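Long-range contacts in HAD hydrolase, family IA, variant 3 (Entamoeba histolytica, PDB 6W04), which binds a magnesium ion and is probably a hydrolase of the haloacid dehalogenase superfamily, perhaps acting in carbohydrate metabolism: residues K24-R29 with E70-L75; R29-P34 with I52-N57; H163-E168 with G181-G186. One frame throughout, in Å; residues are numbered along the deposited sequence.

Contacts 1 and 2 share helix 16-31 and lie side by side, their centres about 10 Å apart and Arg-29 common to both. Helix 62-82 packs on it in contact 1; helix 48-56, earlier in the chain, packs on its C-terminal end in contact 2, which is thus nested inside the loop closed by contact 1. Both belong to the all-helical cap region. Contact 3 comes later and joins two neighbouring strands of the parallel sheet, its centre about 32 Å from that of contact 1 and 36 Å from that of contact 2. It holds Glu-168 beside the magnesium site; the Lys-72 side chain brings contact 1 within about 12 Å of the ion, and contact 2 lies farther out.

Contact 1: K24-R29 with E70-L75; sequences KEMAKR and EEKENL
Met-26 reaches from helix 16-31 to the flank of helix 62-82, and its side chain can be followed atom by atom. Its CB points at the partner helix, and CG, standing beside the backbone N (chi1 -68°), comes to 3.8 Å from CB of Lys-72. SD then lies near the backbone of the same residue, 4.1 Å from CA of Lys-72, with CD2 of Leu-75 a little farther off. Further bends at chi2 and chi3 swing the terminal CE round to Glu-71, where it sits 3.8 Å from CB and about as far from the carboxylate OE1. The thioether chain thus runs across both Lys-72 and Glu-71 at roughly a right angle.

Leu-75 returns the approach one turn farther along helix 62-82. Its CD2 meets the aliphatic part of Glu-25, 3.6 Å from CG, the two side chains again crossing nearly perpendicularly. The same methyl lies over one face of the Arg-29 guanidinium, towards its rim and 4.2 Å from NH2. That flat group is steadied from its own helix: NE of Arg-29 donates to OE1 of Glu-25 at 2.9 Å, a salt bridge lying close to the guanidinium plane and using the anti lone pair of the oxygen.

Lys-72 gives this contact its methylenes, while its amine turns to His-19, farther back on helix 16-31, and to OE1 of Glu-73. Glu-71 has its own salt bridge with Lys-67. The axes of the two short segments come within 10.3 Å, their directions 130° apart. No hydrogen bond crosses between 24-29 and 70-75, where apolar carbon and sulfur carry the join and these salt bridges stay within each helix; the bond from Lys-72 to His-19, two turns before Met-26, adds a polar tie between the helices.

Contact 2: R29-P34 with I52-N57; sequences RIRGTP and IEHILN
Ile-30 and Ile-55 cross at about a right angle where the end of helix 16-31 meets helix 48-56. Their CG2 methyls touch at 3.7 Å, each placed anti to its own backbone N, and CG2 of Ile-30 also meets CD2 of Leu-56 at 3.6 Å. Leu-56 starts out away from the partner segment, yet its branch curls back to this methyl, leaving Ile-30 against two neighbouring residues.

Arg-31 passes the carbonyl of Ile-55, its CB 3.8 Å from that O. Its guanidinium is inclined to the His-54 imidazole, with the planes 46° apart and NH1 4.0 Å from NE2. Both groups turn to Glu-39: Arg-31 by a salt bridge through NH2, His-54 by a hydrogen bond through NE2. A water accepts from NH1 of Arg-31 and donates to the carbonyl O of His-54, spanning the gap between the segments. On its own side, Arg-31 grips the following loop, NE bonding to O of Thr-33 at 2.9 Å and NH2 to O of Pro-34 at 3.0 Å, both from above the carbonyl planes.

Gly-32 and Asn-57, each with positive phi, end the two helices, Asn-57 as the C' residue of a Schellman motif. This is helix-end packing in the helical cap inserted into the Rossmann-like core of HAD hydrolases.

Contact 3: H163-E168 with G181-G186; sequences HCIVFE and GATPIG
Ile-185 lays its side chain alongside the Phe-167 ring, both pointing the same way from the sheet, with CG2 of Ile-185 3.7 Å from CE2 of Phe-167. Its CD1 reaches back to 3.9 Å from CG2 of Ile-165. That CG2 rests over one face of Phe-167, towards the rim, and Phe-6 and Phe-209 are further ring neighbours. Farther back, CD1 of Ile-165 leans against the CG2 methyl of Thr-183. Ile-221 and Leu-220 of helix 214-222 cover this side.

Below these bumps strands 164-168 and 183-187 run parallel in a Rossmann-like sheet, joined by helix 171-180 in a beta-alpha-beta crossover. The amides alternate: Thr-183 N to Cys-164 O is straight at 180°, Val-166 N gives to Thr-183 O, Ile-185 N to Val-166 O at 2.7 Å, and Glu-168 N to Ile-185 O.

On the other face Val-166 and Pro-184 are backed by Ala-177, Ile-174 and Leu-178 of the crossover helix. Ala-182, just before its strand, points its methyl at strand 164-168, 3.6 Å from CG2 of Val-166 and 3.4 Å from O of Cys-164. Gly-186 adds no side chain beside Glu-168, which binds magnesium in a crystal structure of this protein but not in this chain. Here Asp-7, Asn-9 and Asp-169 hold the ion, about 4 Å from the nearest Glu-168 side-chain atom; OE2 of Glu-168 bonds to Lys-144 and Tyr-150.

Contact 1: K24-R29 with E70-L75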
loop_
_atom_site.group_PDB
_atom_site.type_symbol
_atom_site.label_atom_id
_atom_site.label_comp_id
_atom_site.label_asym_id
_atom_site.label_seq_id
_atom_site.Cartn_x
_atom_site.Cartn_y
_atom_site.Cartn_z
ATOM N N LYS A 24 -3.865 17.333 6.387
ATOM C CA LYS A 24 -4.606 18.399 7.042
ATOM C C LYS A 24 -3.661 19.476 7.537
ATOM O O LYS A 24 -3.933 20.681 7.398
ATOM C CB LYS A 24 -5.459 17.829 8.192
ATOM C CG LYS A 24 -6.675 17.101 7.642
ATOM C CD LYS A 24 -7.461 16.400 8.754
ATOM C CE LYS A 24 -8.612 15.615 8.164
ATOM N NZ LYS A 24 -9.407 14.940 9.210
ATOM N N GLU A 25 -2.538 19.058 8.105
ATOM C CA GLU A 25 -1.531 20.020 8.539
ATOM C C GLU A 25 -0.982 20.809 7.355
ATOM O O GLU A 25 -0.795 22.028 7.456
ATOM C CB GLU A 25 -0.414 19.288 9.311
ATOM C CG GLU A 25 0.762 20.181 9.736
ATOM C CD GLU A 25 0.424 21.204 10.838
ATOM O OE1 GLU A 25 1.073 22.277 10.858
ATOM O OE2 GLU A 25 -0.469 20.948 11.688
ATOM N N MET A 26 -0.739 20.144 6.217
ATOM C CA MET A 26 -0.234 20.854 5.038
ATOM C C MET A 26 -1.251 21.859 4.521
ATOM O O MET A 26 -0.891 22.982 4.145
ATOM C CB MET A 26 0.104 19.881 3.897
ATOM C CG MET A 26 1.300 18.971 4.175
ATOM S SD MET A 26 2.789 19.922 4.564
ATOM C CE MET A 26 3.007 20.645 2.948
ATOM N N ALA A 27 -2.515 21.454 4.445
ATOM C CA ALA A 27 -3.565 22.398 4.086
ATOM C C ALA A 27 -3.551 23.615 5.002
ATOM O O ALA A 27 -3.706 24.757 4.544
ATOM C CB ALA A 27 -4.924 21.702 4.120
ATOM N N LYS A 28 -3.395 23.399 6.310
ATOM C CA LYS A 28 -3.409 24.532 7.230
ATOM C C LYS A 28 -2.223 25.450 6.968
ATOM O O LYS A 28 -2.363 26.678 6.978
ATOM C CB LYS A 28 -3.409 24.025 8.678
ATOM C CG LYS A 28 -3.349 25.119 9.799
ATOM C CD LYS A 28 -4.683 25.858 9.964
ATOM C CE LYS A 28 -4.623 26.956 11.023
ATOM N NZ LYS A 28 -5.861 27.801 11.023
ATOM N N ARG A 29 -1.048 24.868 6.720
ATOM C CA ARG A 29 0.149 25.665 6.490
ATOM C C ARG A 29 0.024 26.486 5.217
ATOM O O ARG A 29 0.416 27.658 5.194
ATOM C CB ARG A 29 1.379 24.757 6.405
ATOM C CG ARG A 29 1.704 24.067 7.727
ATOM C CD ARG A 29 2.955 23.190 7.641
ATOM N NE ARG A 29 3.162 22.477 8.903
ATOM C CZ ARG A 29 4.178 21.656 9.150
ATOM N NH1 ARG A 29 5.087 21.442 8.211
ATOM N NH2 ARG A 29 4.285 21.057 10.341
ATOM N N GLU A 70 6.959 16.468 -1.458
ATOM C CA GLU A 70 8.073 16.093 -0.601
ATOM C C GLU A 70 7.967 16.758 0.774
ATOM O O GLU A 70 8.375 16.165 1.784
ATOM C CB GLU A 70 9.401 16.429 -1.287
ATOM C CG GLU A 70 10.645 16.200 -0.421
ATOM C CD GLU A 70 10.778 14.760 0.110
ATOM O OE1 GLU A 70 10.138 13.821 -0.437
ATOM O OE2 GLU A 70 11.538 14.573 1.086
ATOM N N GLU A 71 7.438 17.987 0.845
ATOM C CA GLU A 71 7.174 18.576 2.162
ATOM C C GLU A 71 6.171 17.741 2.948
ATOM O O GLU A 71 6.334 17.542 4.158
ATOM C CB GLU A 71 6.654 20.013 2.040
ATOM C CG GLU A 71 7.664 21.002 1.495
ATOM C CD GLU A 71 7.194 22.462 1.577
ATOM O OE1 GLU A 71 6.107 22.736 2.146
ATOM O OE2 GLU A 71 7.927 23.336 1.064
ATOM N N LYS A 72 5.085 17.290 2.298
ATOM C CA LYS A 72 4.137 16.435 3.001
ATOM C C LYS A 72 4.779 15.115 3.413
ATOM O O LYS A 72 4.538 14.617 4.521
ATOM C CB LYS A 72 2.897 16.177 2.134
ATOM C CG LYS A 72 1.918 15.167 2.788
ATOM C CD LYS A 72 2.175 13.724 2.354
ATOM C CE LYS A 72 1.353 12.730 3.218
ATOM N NZ LYS A 72 1.552 11.346 2.696
ATOM N N GLU A 73 5.588 14.516 2.536
ATOM C CA GLU A 73 6.175 13.224 2.875
ATOM C C GLU A 73 7.230 13.347 3.961
ATOM O O GLU A 73 7.366 12.433 4.783
ATOM C CB GLU A 73 6.753 12.532 1.628
ATOM C CG GLU A 73 5.687 12.184 0.580
ATOM C CD GLU A 73 4.581 11.181 1.018
ATOM O OE1 GLU A 73 4.421 10.829 2.209
ATOM O OE2 GLU A 73 3.832 10.740 0.125
ATOM N N ASN A 74 7.969 14.459 3.996
ATOM C CA ASN A 74 8.872 14.692 5.113
ATOM C C ASN A 74 8.111 14.752 6.439
ATOM O O ASN A 74 8.564 14.195 7.450
ATOM C CB ASN A 74 9.664 15.976 4.873
ATOM C CG ASN A 74 10.481 16.372 6.065
ATOM O OD1 ASN A 74 10.341 17.477 6.584
ATOM N ND2 ASN A 74 11.328 15.462 6.527
ATOM N N LEU A 75 6.963 15.431 6.461
ATOM C CA LEU A 75 6.152 15.456 7.683
ATOM C C LEU A 75 5.683 14.045 8.042
ATOM O O LEU A 75 5.803 13.606 9.191
ATOM C CB LEU A 75 4.971 16.414 7.520
ATOM C CG LEU A 75 3.904 16.522 8.638
ATOM C CD1 LEU A 75 4.515 16.783 10.018
ATOM C CD2 LEU A 75 2.867 17.643 8.319
#

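Contact 2: R29-P34 with I52-N57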
loop_
_atom_site.group_PDB
_atom_site.type_symbol
_atom_site.label_atom_id
_atom_site.label_comp_id
_atom_site.label_asym_id
_atom_site.label_seq_id
_atom_site.Cartn_x
_atom_site.Cartn_y
_atom_site.Cartn_z
ATOM N N ARG A 29 -1.048 24.868 6.720
ATOM C CA ARG A 29 0.149 25.665 6.490
ATOM C C ARG A 29 0.024 26.486 5.217
ATOM O O ARG A 29 0.416 27.658 5.194
ATOM C CB ARG A 29 1.379 24.757 6.405
ATOM C CG ARG A 29 1.704 24.067 7.727
ATOM C CD ARG A 29 2.955 23.190 7.641
ATOM N NE ARG A 29 3.162 22.477 8.903
ATOM C CZ ARG A 29 4.178 21.656 9.150
ATOM N NH1 ARG A 29 5.087 21.442 8.211
ATOM N NH2 ARG A 29 4.285 21.057 10.341
ATOM N N ILE A 30 -0.549 25.894 4.175
ATOM C CA ILE A 30 -0.551 26.491 2.842
ATOM C C ILE A 30 -1.723 27.431 2.659
ATOM O O ILE A 30 -1.561 28.591 2.261
ATOM C CB ILE A 30 -0.558 25.389 1.757
ATOM C CG1 ILE A 30 0.778 24.645 1.744
ATOM C CG2 ILE A 30 -0.856 26.038 0.361
ATOM C CD1 ILE A 30 0.717 23.251 1.121
ATOM N N ARG A 31 -2.932 26.951 2.922
ATOM C CA ARG A 31 -4.104 27.778 2.683
ATOM C C ARG A 31 -4.646 28.428 3.945
ATOM O O ARG A 31 -5.493 29.327 3.846
ATOM C CB ARG A 31 -5.197 26.945 1.982
ATOM C CG ARG A 31 -6.010 26.028 2.902
ATOM C CD ARG A 31 -6.993 25.166 2.106
ATOM N NE ARG A 31 -7.853 24.423 3.010
ATOM C CZ ARG A 31 -8.864 23.627 2.662
ATOM N NH1 ARG A 31 -9.167 23.407 1.389
ATOM N NH2 ARG A 31 -9.585 23.042 3.613
ATOM N N GLY A 32 -4.153 28.045 5.127
ATOM C CA GLY A 32 -4.599 28.666 6.356
ATOM C C GLY A 32 -5.692 27.920 7.094
ATOM O O GLY A 32 -6.074 28.346 8.189
ATOM N N THR A 33 -6.240 26.849 6.514
ATOM C CA THR A 33 -7.252 26.039 7.177
ATOM C C THR A 33 -6.983 24.585 6.829
ATOM O O THR A 33 -6.617 24.278 5.684
ATOM C CB THR A 33 -8.686 26.402 6.766
ATOM O OG1 THR A 33 -8.848 26.168 5.368
ATOM C CG2 THR A 33 -8.993 27.857 7.075
ATOM N N PRO A 34 -7.145 23.673 7.790
ATOM C CA PRO A 34 -6.975 22.247 7.492
ATOM C C PRO A 34 -8.105 21.730 6.613
ATOM O O PRO A 34 -9.183 22.326 6.515
ATOM C CB PRO A 34 -7.004 21.582 8.881
ATOM C CG PRO A 34 -7.678 22.531 9.774
ATOM C CD PRO A 34 -7.561 23.923 9.176
ATOM N N ILE A 52 -2.413 18.473 -3.505
ATOM C CA ILE A 52 -1.833 19.815 -3.432
ATOM C C ILE A 52 -2.627 20.788 -4.289
ATOM O O ILE A 52 -2.878 21.937 -3.884
ATOM C CB ILE A 52 -0.353 19.783 -3.847
ATOM C CG1 ILE A 52 0.420 18.835 -2.935
ATOM C CG2 ILE A 52 0.215 21.213 -3.808
ATOM C CD1 ILE A 52 1.633 18.154 -3.610
ATOM N N GLU A 53 -3.028 20.349 -5.493
ATOM C CA GLU A 53 -3.866 21.184 -6.347
ATOM C C GLU A 53 -5.186 21.528 -5.671
ATOM O O GLU A 53 -5.686 22.642 -5.821
ATOM C CB GLU A 53 -4.118 20.496 -7.699
ATOM C CG GLU A 53 -2.816 20.395 -8.520
ATOM C CD GLU A 53 -2.977 19.594 -9.792
ATOM O OE1 GLU A 53 -3.883 18.732 -9.835
ATOM O OE2 GLU A 53 -2.221 19.861 -10.751
ATOM N N HIS A 54 -5.781 20.579 -4.947
ATOM C CA HIS A 54 -6.984 20.908 -4.189
ATOM C C HIS A 54 -6.702 21.999 -3.163
ATOM O O HIS A 54 -7.470 22.962 -3.036
ATOM C CB HIS A 54 -7.536 19.680 -3.471
ATOM C CG HIS A 54 -8.750 19.986 -2.651
ATOM N ND1 HIS A 54 -10.022 19.965 -3.180
ATOM C CD2 HIS A 54 -8.884 20.365 -1.361
ATOM C CE1 HIS A 54 -10.893 20.304 -2.241
ATOM N NE2 HIS A 54 -10.226 20.537 -1.123
ATOM N N ILE A 55 -5.602 21.860 -2.426
ATOM C CA ILE A 55 -5.269 22.791 -1.348
ATOM C C ILE A 55 -4.982 24.184 -1.903
ATOM O O ILE A 55 -5.439 25.191 -1.351
ATOM C CB ILE A 55 -4.074 22.243 -0.543
ATOM C CG1 ILE A 55 -4.511 21.004 0.265
ATOM C CG2 ILE A 55 -3.468 23.359 0.347
ATOM C CD1 ILE A 55 -3.351 20.126 0.797
ATOM N N LEU A 56 -4.226 24.268 -3.001
ATOM C CA LEU A 56 -4.003 25.552 -3.665
ATOM C C LEU A 56 -5.217 26.025 -4.458
ATOM O O LEU A 56 -5.301 27.213 -4.800
ATOM C CB LEU A 56 -2.789 25.448 -4.601
ATOM C CG LEU A 56 -1.456 25.168 -3.920
ATOM C CD1 LEU A 56 -0.463 24.653 -4.950
ATOM C CD2 LEU A 56 -0.942 26.437 -3.235
ATOM N N ASN A 57 -6.163 25.131 -4.740
ATOM C CA ASN A 57 -7.260 25.376 -5.678
ATOM C C ASN A 57 -6.725 25.826 -7.031
ATOM O O ASN A 57 -7.214 26.788 -7.630
ATOM C CB ASN A 57 -8.270 26.387 -5.126
ATOM C CG ASN A 57 -9.623 26.278 -5.806
ATOM O OD1 ASN A 57 -10.021 25.191 -6.235
ATOM N ND2 ASN A 57 -10.319 27.409 -5.953
HETATM O O HOH W 1 -8.642 24.673 -1.094
#

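Contact 3: H163-E168 with G181-G186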
loop_
_atom_site.group_PDB
_atom_site.type_symbol
_atom_site.label_atom_id
_atom_site.label_comp_id
_atom_site.label_asym_id
_atom_site.label_seq_id
_atom_site.Cartn_x
_atom_site.Cartn_y
_atom_site.Cartn_z
ATOM N N HIS A 163 -0.359 -17.010 -10.245
ATOM C CA HIS A 163 -0.334 -17.842 -9.054
ATOM C C HIS A 163 0.127 -17.045 -7.841
ATOM O O HIS A 163 0.638 -17.609 -6.870
ATOM C CB HIS A 163 0.534 -19.072 -9.300
ATOM C CG HIS A 163 0.042 -19.906 -10.442
ATOM N ND1 HIS A 163 0.641 -19.898 -11.682
ATOM C CD2 HIS A 163 -1.036 -20.717 -10.550
ATOM C CE1 HIS A 163 -0.024 -20.700 -12.496
ATOM N NE2 HIS A 163 -1.048 -21.208 -11.832
ATOM N N CYS A 164 -0.075 -15.731 -7.883
ATOM C CA CYS A 164 0.274 -14.840 -6.786
ATOM C C CYS A 164 -0.977 -14.362 -6.061
ATOM O O CYS A 164 -1.976 -13.990 -6.691
ATOM C CB CYS A 164 1.059 -13.614 -7.280
ATOM S SG CYS A 164 2.758 -13.969 -7.786
ATOM N N ILE A 165 -0.907 -14.367 -4.731
ATOM C CA ILE A 165 -1.830 -13.628 -3.882
ATOM C C ILE A 165 -1.310 -12.206 -3.709
ATOM O O ILE A 165 -0.110 -11.992 -3.499
ATOM C CB ILE A 165 -1.992 -14.323 -2.518
ATOM C CG1 ILE A 165 -2.699 -15.665 -2.700
ATOM C CG2 ILE A 165 -2.741 -13.416 -1.556
ATOM C CD1 ILE A 165 -4.186 -15.547 -3.113
ATOM N N VAL A 166 -2.215 -11.229 -3.808
ATOM C CA VAL A 166 -1.939 -9.839 -3.491
ATOM C C VAL A 166 -2.868 -9.413 -2.362
ATOM O O VAL A 166 -4.082 -9.626 -2.443
ATOM C CB VAL A 166 -2.122 -8.928 -4.718
ATOM C CG1 VAL A 166 -2.026 -7.449 -4.300
ATOM C CG2 VAL A 166 -1.086 -9.281 -5.778
ATOM N N PHE A 167 -2.290 -8.845 -1.301
ATOM C CA PHE A 167 -3.034 -8.203 -0.219
ATOM C C PHE A 167 -3.046 -6.701 -0.482
ATOM O O PHE A 167 -1.987 -6.098 -0.660
ATOM C CB PHE A 167 -2.394 -8.479 1.143
ATOM C CG PHE A 167 -2.573 -9.913 1.632
ATOM C CD1 PHE A 167 -1.524 -10.815 1.583
ATOM C CD2 PHE A 167 -3.777 -10.323 2.173
ATOM C CE1 PHE A 167 -1.668 -12.121 2.062
ATOM C CE2 PHE A 167 -3.952 -11.628 2.640
ATOM C CZ PHE A 167 -2.889 -12.525 2.582
ATOM N N GLU A 168 -4.233 -6.107 -0.509
ATOM C CA GLU A 168 -4.360 -4.709 -0.899
ATOM C C GLU A 168 -5.499 -4.088 -0.104
ATOM O O GLU A 168 -6.401 -4.795 0.350
ATOM C CB GLU A 168 -4.627 -4.580 -2.404
ATOM C CG GLU A 168 -3.409 -4.312 -3.226
ATOM C CD GLU A 168 -2.962 -2.868 -3.108
ATOM O OE1 GLU A 168 -3.581 -2.104 -2.310
ATOM O OE2 GLU A 168 -2.002 -2.501 -3.821
ATOM N N GLY A 181 -3.451 -10.023 -13.251
ATOM C CA GLY A 181 -3.778 -11.434 -13.255
ATOM C C GLY A 181 -3.581 -12.137 -11.927
ATOM O O GLY A 181 -3.790 -13.352 -11.855
ATOM N N ALA A 182 -3.184 -11.419 -10.882
ATOM C CA ALA A 182 -3.064 -12.001 -9.551
ATOM C C ALA A 182 -4.435 -12.083 -8.865
ATOM O O ALA A 182 -5.440 -11.546 -9.342
ATOM C CB ALA A 182 -2.083 -11.189 -8.702
ATOM N N THR A 183 -4.472 -12.778 -7.728
ATOM C CA THR A 183 -5.712 -12.962 -6.974
ATOM C C THR A 183 -5.683 -12.098 -5.721
ATOM O O THR A 183 -4.845 -12.333 -4.832
ATOM C CB THR A 183 -5.909 -14.430 -6.606
ATOM O OG1 THR A 183 -6.084 -15.200 -7.807
ATOM C CG2 THR A 183 -7.139 -14.604 -5.714
ATOM N N PRO A 184 -6.550 -11.090 -5.602
ATOM C CA PRO A 184 -6.444 -10.151 -4.480
ATOM C C PRO A 184 -7.267 -10.577 -3.278
ATOM O O PRO A 184 -8.359 -11.143 -3.391
ATOM C CB PRO A 184 -7.002 -8.846 -5.076
ATOM C CG PRO A 184 -8.109 -9.340 -6.012
ATOM C CD PRO A 184 -7.659 -10.731 -6.514
ATOM N N ILE A 185 -6.720 -10.286 -2.103
ATOM C CA ILE A 185 -7.425 -10.420 -0.830
ATOM C C ILE A 185 -7.418 -9.039 -0.185
ATOM O O ILE A 185 -6.351 -8.445 0.009
ATOM C CB ILE A 185 -6.775 -11.470 0.088
ATOM C CG1 ILE A 185 -6.805 -12.856 -0.579
ATOM C CG2 ILE A 185 -7.457 -11.473 1.461
ATOM C CD1 ILE A 185 -6.154 -13.997 0.244
ATOM N N GLY A 186 -8.606 -8.511 0.108
ATOM C CA GLY A 186 -8.691 -7.157 0.630
ATOM C C GLY A 186 -8.332 -7.118 2.106
ATOM O O GLY A 186 -8.584 -8.066 2.854
#